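Local coordinates for trehalose monomycolate transport factor A (Mycolicibacterium smegmatis MC2 155, PDB 6T84), which is required for MmpL3-dependent transport of trehalose monomycolate to the mycobacterial cell wall, and for growth and cell elongation, at residues G59-I64 with Q146-V151; T72-H77 with R167-F172; V84-R89 with R177-V182; S16-H21 with N51-Q56. All blocks are in the same frame, centred on the assembly; numbering follows the deposited sequence.

Contact 1. Residues G59-I64 with Q146-V151; sequences GEAVFI and QNWTLV. With SO4 (sulfate ion), chain C.
Ala61 and Phe63 on one strand meet Trp148 on another across a gap too wide for backbone pairing. Strands 60-64 and 148-151 run in the same direction with strand 71-77 lying between them, and their closest CA atoms, those of Phe63 and Leu150, are 9.4 Å apart. The six-membered ring of Trp148 bridges this distance. Its indole, with CG placed beside the backbone N (chi1 -66°), reaches back over the intervening strand and brings CH2 to 3.6 Å from CE2 of Phe63. The two ring planes are inclined at 35° with centroids 5.3 Å apart, an oblique meeting. The methyl of Ala61 closes in on the same indole corner, CB lying 4.1 Å from Trp148 CH2. At its other end the indole is polar: NE1 of Trp148 donates to O4 of a sulfate ion (3.0 Å), which approaches at the ring edge, near the plane. ND2 of Asn147 donates to sulfate O1 in a nearly straight bond of 2.8 Å. The sulfate probably comes from the crystallisation liquor. Ala75 of strand 71-77 touches the indole, while Trp36 and His77 each meet Trp148 edge-to-face. Phe63 also touches Trp36. On the other face of the sheet, Val62 and Thr149 pack against helix 159-175.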
loop_
_atom_site.group_PDB
_atom_site.type_symbol
_atom_site.label_atom_id
_atom_site.label_comp_id
_atom_site.label_asym_id
_atom_site.label_seq_id
_atom_site.Cartn_x
_atom_site.Cartn_y
_atom_site.Cartn_z
ATOM N N GLY A 59 -12.336 11.678 4.087
ATOM C CA GLY A 59 -12.788 11.247 5.387
ATOM C C GLY A 59 -12.058 10.065 5.970
ATOM O O GLY A 59 -12.370 9.661 7.095
ATOM N N GLU A 60 -11.165 9.434 5.231
ATOM C CA GLU A 60 -10.485 8.250 5.715
ATOM C C GLU A 60 -9.001 8.586 5.918
ATOM O O GLU A 60 -8.366 9.233 5.068
ATOM C CB GLU A 60 -10.619 7.103 4.720
ATOM C CG GLU A 60 -12.043 6.577 4.630
ATOM C CD GLU A 60 -12.515 5.876 5.886
ATOM O OE1 GLU A 60 -11.704 5.488 6.744
ATOM O OE2 GLU A 60 -13.755 5.699 6.012
ATOM N N ALA A 61 -8.436 8.124 7.037
ATOM C CA ALA A 61 -7.023 8.405 7.329
ATOM C C ALA A 61 -6.099 7.848 6.234
ATOM O O ALA A 61 -6.287 6.731 5.725
ATOM C CB ALA A 61 -6.615 7.778 8.667
ATOM N N VAL A 62 -5.073 8.637 5.905
ATOM C CA VAL A 62 -3.999 8.182 5.023
ATOM C C VAL A 62 -2.679 8.582 5.672
ATOM O O VAL A 62 -2.533 9.705 6.172
ATOM C CB VAL A 62 -4.131 8.741 3.585
ATOM C CG1 VAL A 62 -3.947 10.256 3.534
ATOM C CG2 VAL A 62 -3.101 8.057 2.637
ATOM N N PHE A 63 -1.739 7.653 5.701
ATOM C CA PHE A 63 -0.398 7.887 6.247
ATOM C C PHE A 63 0.644 7.606 5.185
ATOM O O PHE A 63 0.502 6.634 4.441
ATOM C CB PHE A 63 -0.142 6.979 7.460
ATOM C CG PHE A 63 -1.205 7.123 8.594
ATOM C CD1 PHE A 63 -1.916 8.308 8.812
ATOM C CD2 PHE A 63 -1.461 6.089 9.423
ATOM C CE1 PHE A 63 -2.863 8.462 9.849
ATOM C CE2 PHE A 63 -2.377 6.224 10.473
ATOM C CZ PHE A 63 -3.076 7.415 10.681
ATOM N N ILE A 64 1.645 8.465 5.056
ATOM C CA ILE A 64 2.707 8.307 4.068
ATOM C C ILE A 64 4.014 8.416 4.825
ATOM O O ILE A 64 4.194 9.355 5.609
ATOM C CB ILE A 64 2.610 9.396 2.989
ATOM C CG1 ILE A 64 1.189 9.365 2.360
ATOM C CG2 ILE A 64 3.702 9.149 1.906
ATOM C CD1 ILE A 64 0.258 10.454 2.863
ATOM N N GLN A 146 -6.475 -5.869 7.567
ATOM C CA GLN A 146 -7.877 -5.869 7.932
ATOM C C GLN A 146 -8.554 -4.523 7.669
ATOM O O GLN A 146 -9.651 -4.468 7.101
ATOM C CB GLN A 146 -8.033 -6.271 9.392
ATOM C CG GLN A 146 -9.519 -6.378 9.769
ATOM C CD GLN A 146 -9.743 -6.961 11.135
ATOM O OE1 GLN A 146 -9.037 -7.871 11.549
ATOM N NE2 GLN A 146 -10.739 -6.439 11.840
ATOM N N ASN A 147 -7.931 -3.425 8.107
ATOM C CA ASN A 147 -8.533 -2.109 8.035
ATOM C C ASN A 147 -7.753 -1.105 7.204
ATOM O O ASN A 147 -8.015 0.109 7.305
ATOM C CB ASN A 147 -8.652 -1.603 9.480
ATOM C CG ASN A 147 -9.610 -2.434 10.280
ATOM O OD1 ASN A 147 -10.768 -2.499 9.924
ATOM N ND2 ASN A 147 -9.127 -3.064 11.366
ATOM N N TRP A 148 -6.818 -1.587 6.374
ATOM C CA TRP A 148 -5.940 -0.688 5.634
ATOM C C TRP A 148 -5.629 -1.277 4.259
ATOM O O TRP A 148 -5.550 -2.495 4.116
ATOM C CB TRP A 148 -4.614 -0.568 6.377
ATOM C CG TRP A 148 -4.780 0.107 7.692
ATOM C CD1 TRP A 148 -5.069 -0.503 8.871
ATOM C CD2 TRP A 148 -4.781 1.505 7.932
ATOM N NE1 TRP A 148 -5.223 0.429 9.846
ATOM C CE2 TRP A 148 -5.040 1.680 9.315
ATOM C CE3 TRP A 148 -4.594 2.631 7.125
ATOM C CZ2 TRP A 148 -5.121 2.946 9.919
ATOM C CZ3 TRP A 148 -4.620 3.887 7.708
ATOM C CH2 TRP A 148 -4.894 4.039 9.107
ATOM N N THR A 149 -5.441 -0.421 3.279
ATOM C CA THR A 149 -4.929 -0.817 1.963
ATOM C C THR A 149 -3.674 0.028 1.786
ATOM O O THR A 149 -3.686 1.243 2.071
ATOM C CB THR A 149 -5.953 -0.455 0.862
ATOM O OG1 THR A 149 -7.192 -1.170 1.104
ATOM C CG2 THR A 149 -5.454 -0.797 -0.561
ATOM N N LEU A 150 -2.587 -0.612 1.300
ATOM C CA LEU A 150 -1.255 -0.010 1.273
ATOM C C LEU A 150 -0.582 -0.175 -0.081
ATOM O O LEU A 150 -0.806 -1.164 -0.806
ATOM C CB LEU A 150 -0.353 -0.673 2.328
ATOM C CG LEU A 150 -0.890 -0.579 3.786
ATOM C CD1 LEU A 150 -1.641 -1.883 4.130
ATOM C CD2 LEU A 150 0.228 -0.334 4.757
ATOM N N VAL A 151 0.263 0.797 -0.398
ATOM C CA VAL A 151 1.130 0.750 -1.571
ATOM C C VAL A 151 2.558 1.058 -1.123
ATOM O O VAL A 151 2.791 2.039 -0.404
ATOM C CB VAL A 151 0.672 1.764 -2.641
ATOM C CG1 VAL A 151 1.752 1.887 -3.781
ATOM C CG2 VAL A 151 -0.780 1.453 -3.156
HETATM S S SO4 C . -6.201 -1.436 13.089
HETATM O O1 SO4 C . -6.559 -2.579 12.230
HETATM O O2 SO4 C . -7.019 -1.481 14.304
HETATM O O3 SO4 C . -4.786 -1.508 13.463
HETATM O O4 SO4 C . -6.479 -0.167 12.516
#

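Contact 2. Residues T72-H77 with R167-F172; sequences TVIALH and RTVRQF
Val169 of helix 159-175 presses its two methyls onto Ile74 and Leu76, which project from the same face of strand 72-77. The closest fit is between CG1 of Val169 and CG2 of Ile74, at 3.7 Å. The other branch, Val169 CG2, lies anti to its own backbone N and meets CB of Leu76 at 4.1 Å, so the valine sits astride two strand residues. All three are buried and purely apolar, and no hydrogen bond crosses the contact. Toward the helix flank the fit changes character. Leu76 points CD2 at the helix, 3.9 Å from CA of Arg170, and touches the aliphatic CG of that arginine as well. Beyond this point the Arg170 chain bends at chi3 (67°) and carries its guanidinium away from the strand, into a partly exposed setting. The strand and helix axes approach to 8.9 Å and cross at -41°. Helix 159-175 thus lies obliquely across the sheet, with Val169 also resting on Val151 of strand 148-153, Ile74 touching Val62 and Ile64 of strand 60-67, and Phe172 reaching Met128 of helix 126-134.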
loop_
_atom_site.group_PDB
_atom_site.type_symbol
_atom_site.label_atom_id
_atom_site.label_comp_id
_atom_site.label_asym_id
_atom_site.label_seq_id
_atom_site.Cartn_x
_atom_site.Cartn_y
_atom_site.Cartn_z
ATOM N N THR A 72 8.937 3.777 0.399
ATOM C CA THR A 72 7.973 4.772 0.844
ATOM C C THR A 72 6.606 4.088 0.776
ATOM O O THR A 72 6.286 3.459 -0.232
ATOM C CB THR A 72 7.999 5.994 -0.086
ATOM O OG1 THR A 72 9.280 6.673 0.049
ATOM C CG2 THR A 72 6.855 7.005 0.197
ATOM N N VAL A 73 5.852 4.134 1.855
ATOM C CA VAL A 73 4.568 3.447 1.974
ATOM C C VAL A 73 3.456 4.469 2.111
ATOM O O VAL A 73 3.587 5.452 2.851
ATOM C CB VAL A 73 4.578 2.499 3.193
ATOM C CG1 VAL A 73 3.236 1.806 3.326
ATOM C CG2 VAL A 73 5.703 1.468 3.017
ATOM N N ILE A 74 2.324 4.196 1.465
ATOM C CA ILE A 74 1.092 4.954 1.656
ATOM C C ILE A 74 0.055 3.971 2.166
ATOM O O ILE A 74 -0.173 2.929 1.528
ATOM C CB ILE A 74 0.632 5.575 0.319
ATOM C CG1 ILE A 74 1.699 6.527 -0.220
ATOM C CG2 ILE A 74 -0.737 6.273 0.478
ATOM C CD1 ILE A 74 1.359 7.027 -1.692
ATOM N N ALA A 75 -0.518 4.256 3.354
ATOM C CA ALA A 75 -1.536 3.395 3.969
ATOM C C ALA A 75 -2.847 4.156 4.051
ATOM O O ALA A 75 -2.884 5.244 4.631
ATOM C CB ALA A 75 -1.143 2.982 5.384
ATOM N N LEU A 76 -3.920 3.584 3.492
ATOM C CA LEU A 76 -5.233 4.221 3.464
ATOM C C LEU A 76 -6.239 3.418 4.282
ATOM O O LEU A 76 -6.349 2.201 4.118
ATOM C CB LEU A 76 -5.729 4.334 2.027
ATOM C CG LEU A 76 -7.155 4.892 1.807
ATOM C CD1 LEU A 76 -7.242 6.351 2.256
ATOM C CD2 LEU A 76 -7.587 4.778 0.279
ATOM N N HIS A 77 -6.951 4.089 5.178
ATOM C CA HIS A 77 -7.895 3.359 6.018
ATOM C C HIS A 77 -9.119 2.872 5.248
ATOM O O HIS A 77 -9.687 3.596 4.430
ATOM C CB HIS A 77 -8.357 4.263 7.166
ATOM C CG HIS A 77 -9.173 3.536 8.182
ATOM N ND1 HIS A 77 -10.549 3.676 8.295
ATOM C CD2 HIS A 77 -8.797 2.687 9.172
ATOM C CE1 HIS A 77 -10.980 2.920 9.292
ATOM N NE2 HIS A 77 -9.940 2.312 9.842
ATOM N N ARG A 167 -3.386 8.305 -5.739
ATOM C CA ARG A 167 -4.430 7.844 -6.652
ATOM C C ARG A 167 -4.431 6.326 -6.767
ATOM O O ARG A 167 -5.500 5.703 -6.866
ATOM C CB ARG A 167 -4.255 8.493 -8.029
ATOM C CG ARG A 167 -5.346 8.139 -9.022
ATOM C CD ARG A 167 -6.704 8.564 -8.502
ATOM N NE ARG A 167 -6.784 10.015 -8.348
ATOM C CZ ARG A 167 -7.799 10.654 -7.779
ATOM N NH1 ARG A 167 -8.831 9.975 -7.303
ATOM N NH2 ARG A 167 -7.783 11.976 -7.689
ATOM N N THR A 168 -3.241 5.710 -6.786
ATOM C CA THR A 168 -3.156 4.258 -6.927
ATOM C C THR A 168 -3.756 3.544 -5.713
ATOM O O THR A 168 -4.508 2.570 -5.872
ATOM C CB THR A 168 -1.695 3.884 -7.142
ATOM O OG1 THR A 168 -1.251 4.530 -8.366
ATOM C CG2 THR A 168 -1.543 2.327 -7.359
ATOM N N VAL A 169 -3.411 3.992 -4.490
ATOM C CA VAL A 169 -3.928 3.306 -3.314
ATOM C C VAL A 169 -5.438 3.444 -3.232
ATOM O O VAL A 169 -6.128 2.506 -2.820
ATOM C CB VAL A 169 -3.204 3.714 -2.003
ATOM C CG1 VAL A 169 -3.658 5.087 -1.544
ATOM C CG2 VAL A 169 -3.507 2.662 -0.923
ATOM N N ARG A 170 -5.965 4.610 -3.626
ATOM C CA ARG A 170 -7.419 4.809 -3.654
ATOM C C ARG A 170 -8.070 3.866 -4.651
ATOM O O ARG A 170 -9.097 3.261 -4.351
ATOM C CB ARG A 170 -7.747 6.270 -3.980
ATOM C CG ARG A 170 -7.182 7.309 -2.961
ATOM C CD ARG A 170 -7.377 8.766 -3.475
ATOM N NE ARG A 170 -8.804 9.086 -3.497
ATOM C CZ ARG A 170 -9.275 10.287 -3.824
ATOM N NH1 ARG A 170 -8.425 11.242 -4.197
ATOM N NH2 ARG A 170 -10.576 10.527 -3.780
ATOM N N GLN A 171 -7.484 3.726 -5.834
ATOM C CA GLN A 171 -8.062 2.842 -6.834
ATOM C C GLN A 171 -8.006 1.390 -6.385
ATOM O O GLN A 171 -8.963 0.635 -6.595
ATOM C CB GLN A 171 -7.283 3.044 -8.146
ATOM C CG GLN A 171 -7.590 4.379 -8.836
ATOM C CD GLN A 171 -6.540 4.776 -9.899
ATOM O OE1 GLN A 171 -5.397 4.309 -9.851
ATOM N NE2 GLN A 171 -6.896 5.701 -10.789
ATOM N N PHE A 172 -6.870 0.957 -5.842
ATOM C CA PHE A 172 -6.766 -0.418 -5.359
ATOM C C PHE A 172 -7.743 -0.673 -4.216
ATOM O O PHE A 172 -8.409 -1.718 -4.173
ATOM C CB PHE A 172 -5.319 -0.705 -4.968
ATOM C CG PHE A 172 -5.031 -2.153 -4.649
ATOM C CD1 PHE A 172 -5.326 -3.162 -5.559
ATOM C CD2 PHE A 172 -4.407 -2.501 -3.460
ATOM C CE1 PHE A 172 -5.008 -4.490 -5.270
ATOM C CE2 PHE A 172 -4.116 -3.818 -3.134
ATOM C CZ PHE A 172 -4.397 -4.818 -4.041
#

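Contact 3. Residues V84-R89 with R177-V182; sequences VVVDLR and RVLPPV
Leu179 is the main bump of this contact, and the hollow that receives it is formed by Val84 and Val86, two residues on the same side of an extended chain. The forked end of the leucine straddles them: CD2 rests 4.0 Å from CG1 of Val84, while CD1 lies 4.1 Å from CG2 of Val86 and also settles near the carbonyl O of Val84. With CG beside its backbone N (chi1 -68°), Leu179 brings its fork between the two valines, crossing both obliquely. Next to it, the Pro180 ring provides a second bump. Its CD and CG straddle the other methyl of Val84, with CG2 3.6 Å from Pro180 CD, and the two side chains are crossed at about a right angle. Val84 is therefore held by both residues, one branch against the leucine and the other against the proline. Farther along the strand, Asp87 and Arg89 form a side-on salt bridge, with Arg89 NE to Asp87 OD1 and Arg89 NH2 to Asp87 OD2 both at 2.8 Å, away from the loop. Arg89 NH1 has a further partner in the carbonyl O of Lys94. The loop after helix 159-175 is thus fastened to the start of strand 86-90 by hydrocarbon surfaces alone where side chains touch, while Thr82, hydrogen-bonded through OG1 to both Pro180 O and Val84 N, provides a polar link between the two chain segments.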
loop_
_atom_site.group_PDB
_atom_site.type_symbol
_atom_site.label_atom_id
_atom_site.label_comp_id
_atom_site.label_asym_id
_atom_site.label_seq_id
_atom_site.Cartn_x
_atom_site.Cartn_y
_atom_site.Cartn_z
ATOM N N VAL A 84 -9.679 -11.199 4.539
ATOM C CA VAL A 84 -8.924 -11.648 3.356
ATOM C C VAL A 84 -7.783 -10.670 3.085
ATOM O O VAL A 84 -7.955 -9.451 3.229
ATOM C CB VAL A 84 -9.870 -11.735 2.138
ATOM C CG1 VAL A 84 -9.143 -12.154 0.823
ATOM C CG2 VAL A 84 -11.010 -12.724 2.415
ATOM N N VAL A 85 -6.621 -11.191 2.677
ATOM C CA VAL A 85 -5.483 -10.373 2.226
ATOM C C VAL A 85 -5.283 -10.623 0.744
ATOM O O VAL A 85 -5.196 -11.774 0.328
ATOM C CB VAL A 85 -4.193 -10.715 2.995
ATOM C CG1 VAL A 85 -2.949 -10.006 2.378
ATOM C CG2 VAL A 85 -4.353 -10.314 4.432
ATOM N N VAL A 86 -5.237 -9.561 -0.020
ATOM C CA VAL A 86 -4.779 -9.609 -1.422
ATOM C C VAL A 86 -3.479 -8.829 -1.504
ATOM O O VAL A 86 -3.381 -7.718 -0.950
ATOM C CB VAL A 86 -5.848 -9.022 -2.362
ATOM C CG1 VAL A 86 -5.345 -9.011 -3.862
ATOM C CG2 VAL A 86 -7.171 -9.828 -2.263
ATOM N N ASP A 87 -2.492 -9.383 -2.222
ATOM C CA ASP A 87 -1.189 -8.746 -2.427
ATOM C C ASP A 87 -0.925 -8.807 -3.928
ATOM O O ASP A 87 -0.932 -9.895 -4.519
ATOM C CB ASP A 87 -0.136 -9.548 -1.637
ATOM C CG ASP A 87 1.268 -8.990 -1.732
ATOM O OD1 ASP A 87 1.750 -8.865 -2.871
ATOM O OD2 ASP A 87 1.901 -8.735 -0.668
ATOM N N LEU A 88 -0.747 -7.652 -4.520
ATOM C CA LEU A 88 -0.515 -7.487 -5.970
ATOM C C LEU A 88 0.872 -6.857 -6.103
ATOM O O LEU A 88 1.064 -5.706 -5.697
ATOM C CB LEU A 88 -1.601 -6.536 -6.493
ATOM C CG LEU A 88 -1.558 -6.099 -7.956
ATOM C CD1 LEU A 88 -1.783 -7.326 -8.849
ATOM C CD2 LEU A 88 -2.608 -4.996 -8.258
ATOM N N ARG A 89 1.841 -7.578 -6.687
ATOM C CA ARG A 89 3.216 -7.085 -6.699
ATOM C C ARG A 89 3.863 -7.381 -8.044
ATOM O O ARG A 89 3.436 -8.284 -8.775
ATOM C CB ARG A 89 4.051 -7.663 -5.549
ATOM C CG ARG A 89 4.122 -9.149 -5.552
ATOM C CD ARG A 89 5.013 -9.699 -4.430
ATOM N NE ARG A 89 4.488 -9.305 -3.104
ATOM C CZ ARG A 89 5.238 -9.198 -2.010
ATOM N NH1 ARG A 89 6.525 -9.534 -2.058
ATOM N NH2 ARG A 89 4.708 -8.792 -0.838
ATOM N N ARG A 177 -13.063 -3.322 -2.254
ATOM C CA ARG A 177 -14.281 -3.144 -1.453
ATOM C C ARG A 177 -15.146 -4.401 -1.423
ATOM O O ARG A 177 -15.921 -4.584 -0.468
ATOM C CB ARG A 177 -15.111 -1.956 -1.951
ATOM C CG ARG A 177 -14.631 -0.590 -1.501
ATOM C CD ARG A 177 -15.394 0.528 -2.220
ATOM N NE ARG A 177 -16.794 0.158 -2.415
ATOM C CZ ARG A 177 -17.528 0.537 -3.458
ATOM N NH1 ARG A 177 -16.986 1.296 -4.402
ATOM N NH2 ARG A 177 -18.796 0.149 -3.562
ATOM N N VAL A 178 -15.014 -5.273 -2.444
ATOM C CA VAL A 178 -15.762 -6.537 -2.565
ATOM C C VAL A 178 -15.277 -7.631 -1.623
ATOM O O VAL A 178 -15.956 -8.655 -1.485
ATOM C CB VAL A 178 -15.828 -7.024 -4.034
ATOM C CG1 VAL A 178 -16.411 -5.919 -4.918
ATOM C CG2 VAL A 178 -14.467 -7.464 -4.501
ATOM N N LEU A 179 -14.146 -7.443 -0.927
ATOM C CA LEU A 179 -13.673 -8.483 -0.024
ATOM C C LEU A 179 -14.657 -8.646 1.139
ATOM O O LEU A 179 -15.254 -7.655 1.603
ATOM C CB LEU A 179 -12.290 -8.129 0.514
ATOM C CG LEU A 179 -11.170 -8.148 -0.552
ATOM C CD1 LEU A 179 -9.832 -7.794 0.111
ATOM C CD2 LEU A 179 -11.216 -9.521 -1.353
ATOM N N PRO A 180 -14.844 -9.872 1.637
ATOM C CA PRO A 180 -15.956 -10.119 2.569
ATOM C C PRO A 180 -15.698 -9.472 3.917
ATOM O O PRO A 180 -14.544 -9.321 4.345
ATOM C CB PRO A 180 -15.998 -11.660 2.671
ATOM C CG PRO A 180 -14.607 -12.114 2.257
ATOM C CD PRO A 180 -14.069 -11.088 1.317
ATOM N N PRO A 181 -16.749 -9.078 4.628
ATOM C CA PRO A 181 -16.576 -8.478 5.960
ATOM C C PRO A 181 -16.048 -9.494 6.964
ATOM O O PRO A 181 -16.121 -10.707 6.768
ATOM C CB PRO A 181 -17.992 -8.030 6.339
ATOM C CG PRO A 181 -18.832 -8.173 5.069
ATOM C CD PRO A 181 -18.157 -9.209 4.223
ATOM N N VAL A 182 -15.486 -8.978 8.052
ATOM C CA VAL A 182 -15.026 -9.863 9.131
ATOM C C VAL A 182 -16.234 -10.551 9.754
ATOM O O VAL A 182 -17.201 -9.865 10.129
ATOM C CB VAL A 182 -14.274 -9.055 10.175
ATOM C CG1 VAL A 182 -13.813 -9.943 11.312
ATOM C CG2 VAL A 182 -13.092 -8.385 9.507
#

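Contact 4. Residues S16-H21 with N51-Q56; sequences SWAKSH and NVVLGQ
Val53 carries this contact for strand 52-56, meeting Trp17 and Ala18 of helix 10-21. The chain reaches it through a corner at Asn51, whose backbone takes left-handed angles (47°/57°) and whose carbonyl O accepts a hydrogen bond from Arg14 NH1 of the same helix. Val52 then packs on Leu32 and Phe65. At Val53 the side chain faces the helix, and its CA stands 6.2 Å from that of Ala18. CG1 of Val53 lies anti to its backbone N and fits between two neighbours, 3.8 Å from Ala18 CB and 3.9 Å from Trp17 CZ3. CG2 rests on the same two residues at slightly greater distances. The indole approaches obliquely, offering the CE3-CZ3 side of its six-membered ring. Leu54 points away from the helix, and Gly55 continues the strand, pairing through its backbone with Val62 as Val53 does with Ile64. The touching surface is entirely hydrocarbon, yet the tryptophan has a polar partner at its far end. NE1 of Trp17 is hydrogen-bonded to Asp163 OD1 of helix 159-175, an atom that also receives a hydrogen bond from NE2 of His21, and CD2 of His21 lies 3.4 Å above the indole plane, offset toward the rim. The bond from NE1 probably helps to fix the turn of the indole whose hydrocarbon side meets Val53.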
loop_
_atom_site.group_PDB
_atom_site.type_symbol
_atom_site.label_atom_id
_atom_site.label_comp_id
_atom_site.label_asym_id
_atom_site.label_seq_id
_atom_site.Cartn_x
_atom_site.Cartn_y
_atom_site.Cartn_z
ATOM N N SER A 16 6.814 20.104 1.988
ATOM C CA SER A 16 6.090 20.932 1.026
ATOM C C SER A 16 4.862 20.206 0.490
ATOM O O SER A 16 3.789 20.807 0.330
ATOM C CB SER A 16 7.018 21.332 -0.138
ATOM O OG SER A 16 6.333 22.078 -1.166
ATOM N N TRP A 17 5.011 18.926 0.151
ATOM C CA TRP A 17 3.899 18.153 -0.379
ATOM C C TRP A 17 2.807 17.988 0.669
ATOM O O TRP A 17 1.622 18.120 0.342
ATOM C CB TRP A 17 4.462 16.817 -0.828
ATOM C CG TRP A 17 3.477 15.852 -1.329
ATOM C CD1 TRP A 17 2.884 15.841 -2.575
ATOM C CD2 TRP A 17 2.954 14.717 -0.635
ATOM N NE1 TRP A 17 2.048 14.770 -2.686
ATOM C CE2 TRP A 17 2.080 14.053 -1.526
ATOM C CE3 TRP A 17 3.153 14.181 0.656
ATOM C CZ2 TRP A 17 1.394 12.893 -1.184
ATOM C CZ3 TRP A 17 2.483 13.034 1.000
ATOM C CH2 TRP A 17 1.602 12.396 0.078
ATOM N N ALA A 18 3.184 17.734 1.920
ATOM C CA ALA A 18 2.200 17.668 2.995
ATOM C C ALA A 18 1.423 18.976 3.080
ATOM O O ALA A 18 0.186 18.991 3.189
ATOM C CB ALA A 18 2.903 17.408 4.328
ATOM N N LYS A 19 2.126 20.106 3.009
ATOM C CA LYS A 19 1.442 21.405 3.064
ATOM C C LYS A 19 0.464 21.566 1.891
ATOM O O LYS A 19 -0.655 22.030 2.078
ATOM C CB LYS A 19 2.474 22.545 3.069
ATOM C CG LYS A 19 1.864 23.933 3.043
ATOM C CD LYS A 19 2.999 24.960 2.863
ATOM C CE LYS A 19 2.472 26.393 3.018
ATOM N NZ LYS A 19 3.564 27.405 2.873
ATOM N N SER A 20 0.854 21.177 0.675
ATOM C CA SER A 20 -0.081 21.290 -0.449
ATOM C C SER A 20 -1.377 20.551 -0.159
ATOM O O SER A 20 -2.451 21.023 -0.510
ATOM C CB SER A 20 0.543 20.688 -1.704
ATOM O OG SER A 20 1.616 21.477 -2.232
ATOM N N HIS A 21 -1.282 19.381 0.453
ATOM C CA HIS A 21 -2.430 18.511 0.717
ATOM C C HIS A 21 -3.163 18.874 2.010
ATOM O O HIS A 21 -4.161 18.217 2.323
ATOM C CB HIS A 21 -1.941 17.079 0.763
ATOM C CG HIS A 21 -1.742 16.506 -0.602
ATOM N ND1 HIS A 21 -2.781 15.938 -1.320
ATOM C CD2 HIS A 21 -0.655 16.450 -1.403
ATOM C CE1 HIS A 21 -2.342 15.573 -2.515
ATOM N NE2 HIS A 21 -1.047 15.837 -2.583
ATOM N N ASN A 51 9.912 10.856 7.860
ATOM C CA ASN A 51 9.279 11.765 6.892
ATOM C C ASN A 51 7.791 11.444 6.749
ATOM O O ASN A 51 7.270 11.121 5.668
ATOM C CB ASN A 51 9.973 11.695 5.527
ATOM C CG ASN A 51 11.306 12.298 5.553
ATOM O OD1 ASN A 51 11.471 13.388 6.066
ATOM N ND2 ASN A 51 12.293 11.622 4.959
ATOM N N VAL A 52 7.133 11.488 7.897
ATOM C CA VAL A 52 5.776 10.978 8.054
ATOM C C VAL A 52 4.780 12.075 7.709
ATOM O O VAL A 52 4.891 13.221 8.189
ATOM C CB VAL A 52 5.578 10.497 9.496
ATOM C CG1 VAL A 52 4.129 9.952 9.676
ATOM C CG2 VAL A 52 6.612 9.432 9.857
ATOM N N VAL A 53 3.751 11.724 6.926
ATOM C CA VAL A 53 2.702 12.658 6.571
ATOM C C VAL A 53 1.379 12.002 6.968
ATOM O O VAL A 53 1.123 10.830 6.624
ATOM C CB VAL A 53 2.736 12.972 5.052
ATOM C CG1 VAL A 53 1.581 13.914 4.678
ATOM C CG2 VAL A 53 4.080 13.618 4.700
ATOM N N LEU A 54 0.545 12.728 7.695
ATOM C CA LEU A 54 -0.686 12.198 8.265
ATOM C C LEU A 54 -1.830 13.045 7.735
ATOM O O LEU A 54 -1.855 14.265 7.965
ATOM C CB LEU A 54 -0.641 12.299 9.811
ATOM C CG LEU A 54 0.626 11.711 10.487
ATOM C CD1 LEU A 54 1.773 12.763 10.619
ATOM C CD2 LEU A 54 0.267 11.085 11.857
ATOM N N GLY A 55 -2.768 12.417 7.041
ATOM C CA GLY A 55 -3.837 13.181 6.428
ATOM C C GLY A 55 -5.111 12.390 6.302
ATOM O O GLY A 55 -5.276 11.345 6.913
ATOM N N GLN A 56 -6.032 12.887 5.489
ATOM C CA GLN A 56 -7.296 12.175 5.206
ATOM C C GLN A 56 -7.602 12.301 3.726
ATOM O O GLN A 56 -7.283 13.320 3.108
ATOM C CB GLN A 56 -8.495 12.773 5.934
ATOM C CG GLN A 56 -8.498 12.514 7.458
ATOM C CD GLN A 56 -9.780 13.001 8.127
ATOM O OE1 GLN A 56 -10.632 12.200 8.525
ATOM N NE2 GLN A 56 -9.915 14.319 8.255
#

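How the contacts relate
All four contacts involve one antiparallel sheet, in which strands 52-57, 60-67, 71-77 and 148-153 are successive neighbours. Contacts 1 and 2 lie about 6 Å apart between centres and share this central part; contact 1 joins strands on either side of the one used by contact 2. Contacts 3 and 4 lie toward different ends of the sheet, about 27 Å apart between centres, on opposite sides of the chain's centre. Along the chain contact 4 closes first, whereas the segments of contacts 1, 2 and 3 alternate. The chain holds most of the N-terminal domain, its probable cytoplasmic part; that whole domain is necessary and sufficient for localization, function and interaction with MmpL3.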